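LP04448p (Drosophila melanogaster, PDB 4QMH) promotes microtubule polymerization as a member of the XMAP215 family, probably by binding tubulin through its array of TOG domains. Local coordinates at residues E133-E138 with A157-K162. Numbering follows the deposited sequence.
Sequences EFFESE and AWLADK
Phe134 and Phe135 meet Trp158 in a buried aromatic cluster, through which the connection 133-138, a short 3-10 segment running into a loop, reaches the last turns of helix 149-162. Trp158 extends its indole from the helix with CG anti to the backbone N (chi1 -179°), which sends the six-membered ring toward both phenylalanines. Trp158 CH2, at the rim of the indole, lies 3.8 Å from Phe134 CD2, the two rings being inclined at 68°. Phe135 comes from the opposite direction: its ring is almost parallel to the indole, the planes 12° apart, but slid so far along that the two barely overlap. Phe135 CZ meets the end of the indole, 4.0 Å from both Trp158 CH2 and Trp158 CZ3. The aliphatic contact is a single methyl, Leu159 CD2, set against the edge of the Phe135 ring 3.8 Å from Phe135 CE1. Within the helix, Lys162 CG covers one face of the Trp158 indole near its rim, 3.6 Å above the plane. Trp158 NE1 donates a hydrogen bond to Asn123 OD1 of helix 112-129, which helps hold the ring's rotation. An alanine in place of Trp158 would probably open a gap between helix and loop, leaving Asn123 OD1 without this donor. In this all-helical TOG domain, Phe134 also stacks on Phe100, Phe135 reaches Met179 of helix 173-186, and Ile140 of helix 139-145 touches Phe135, Trp158 and Leu159.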
# COMPACT_ATOMS: atom_id res chain seq x y z
N GLU A 133 0.83 5.53 -8.32
CA GLU A 133 1.86 5.86 -7.33
C GLU A 133 2.24 4.72 -6.41
O GLU A 133 3.28 4.79 -5.74
CB GLU A 133 1.47 7.09 -6.50
CG GLU A 133 1.64 8.40 -7.23
CD GLU A 133 0.57 8.59 -8.28
OE1 GLU A 133 -0.49 7.95 -8.17
OE2 GLU A 133 0.79 9.38 -9.21
N PHE A 134 1.42 3.66 -6.35
CA PHE A 134 1.74 2.50 -5.51
C PHE A 134 2.84 1.64 -6.13
O PHE A 134 3.52 0.87 -5.44
CB PHE A 134 0.52 1.59 -5.31
CG PHE A 134 -0.60 2.22 -4.52
CD1 PHE A 134 -0.34 3.11 -3.50
CD2 PHE A 134 -1.92 1.89 -4.80
CE1 PHE A 134 -1.39 3.68 -2.78
CE2 PHE A 134 -2.97 2.44 -4.08
CZ PHE A 134 -2.70 3.34 -3.08
N PHE A 135 2.99 1.74 -7.45
CA PHE A 135 3.88 0.87 -8.21
C PHE A 135 5.18 1.58 -8.56
O PHE A 135 5.55 1.70 -9.73
CB PHE A 135 3.14 0.32 -9.44
CG PHE A 135 1.99 -0.56 -9.07
CD1 PHE A 135 2.20 -1.89 -8.74
CD2 PHE A 135 0.70 -0.06 -9.01
CE1 PHE A 135 1.13 -2.72 -8.38
CE2 PHE A 135 -0.37 -0.87 -8.63
CZ PHE A 135 -0.15 -2.21 -8.32
N GLU A 136 5.85 2.05 -7.52
CA GLU A 136 7.08 2.81 -7.62
C GLU A 136 7.98 2.49 -6.44
O GLU A 136 7.50 2.17 -5.35
CB GLU A 136 6.78 4.32 -7.63
CG GLU A 136 5.91 4.76 -8.80
CD GLU A 136 6.13 6.23 -9.17
OE1 GLU A 136 7.02 6.86 -8.58
OE2 GLU A 136 5.41 6.74 -10.05
N SER A 137 9.28 2.58 -6.68
CA SER A 137 10.29 2.55 -5.63
C SER A 137 10.34 1.26 -4.83
O SER A 137 10.89 1.23 -3.73
CB SER A 137 10.11 3.75 -4.71
OG SER A 137 10.22 4.95 -5.45
N GLU A 138 9.78 0.20 -5.40
CA GLU A 138 9.78 -1.13 -4.79
C GLU A 138 9.12 -1.18 -3.42
O GLU A 138 9.50 -1.98 -2.58
CB GLU A 138 11.19 -1.73 -4.74
CG GLU A 138 11.77 -1.95 -6.15
CD GLU A 138 13.14 -2.65 -6.16
OE1 GLU A 138 13.59 -3.16 -5.11
OE2 GLU A 138 13.77 -2.68 -7.23
N ALA A 157 -3.22 -11.12 -2.40
CA ALA A 157 -4.64 -11.08 -2.75
C ALA A 157 -4.95 -9.76 -3.41
O ALA A 157 -5.70 -9.69 -4.38
CB ALA A 157 -5.50 -11.24 -1.50
N TRP A 158 -4.37 -8.69 -2.87
CA TRP A 158 -4.63 -7.36 -3.38
C TRP A 158 -4.05 -7.21 -4.78
O TRP A 158 -4.71 -6.69 -5.67
CB TRP A 158 -4.05 -6.31 -2.44
CG TRP A 158 -4.27 -4.88 -2.87
CD1 TRP A 158 -5.39 -4.13 -2.68
CD2 TRP A 158 -3.31 -4.02 -3.51
NE1 TRP A 158 -5.20 -2.85 -3.19
CE2 TRP A 158 -3.94 -2.77 -3.71
CE3 TRP A 158 -2.00 -4.20 -3.95
CZ2 TRP A 158 -3.28 -1.70 -4.32
CZ3 TRP A 158 -1.35 -3.14 -4.57
CH2 TRP A 158 -2.00 -1.91 -4.75
N LEU A 159 -2.83 -7.69 -4.99
CA LEU A 159 -2.24 -7.63 -6.32
C LEU A 159 -3.05 -8.46 -7.31
O LEU A 159 -3.26 -8.04 -8.44
CB LEU A 159 -0.78 -8.11 -6.29
CG LEU A 159 0.20 -7.18 -5.55
CD1 LEU A 159 1.52 -7.90 -5.26
CD2 LEU A 159 0.45 -5.92 -6.36
N ALA A 160 -3.51 -9.64 -6.88
CA ALA A 160 -4.27 -10.52 -7.76
C ALA A 160 -5.58 -9.86 -8.15
O ALA A 160 -6.07 -10.02 -9.28
CB ALA A 160 -4.52 -11.88 -7.09
N ASP A 161 -6.14 -9.11 -7.22
CA ASP A 161 -7.42 -8.44 -7.41
C ASP A 161 -7.28 -7.20 -8.30
O ASP A 161 -8.12 -6.97 -9.16
CB ASP A 161 -8.00 -8.06 -6.04
CG ASP A 161 -9.37 -7.40 -6.14
OD1 ASP A 161 -10.21 -7.89 -6.92
OD2 ASP A 161 -9.59 -6.39 -5.44
N LYS A 162 -6.21 -6.44 -8.11
CA LYS A 162 -6.11 -5.12 -8.73
C LYS A 162 -5.35 -5.08 -10.06
O LYS A 162 -5.75 -4.36 -10.98
CB LYS A 162 -5.47 -4.11 -7.75
CG LYS A 162 -6.28 -3.87 -6.49
CD LYS A 162 -7.60 -3.18 -6.80
CE LYS A 162 -8.39 -2.92 -5.53
NZ LYS A 162 -9.72 -2.31 -5.82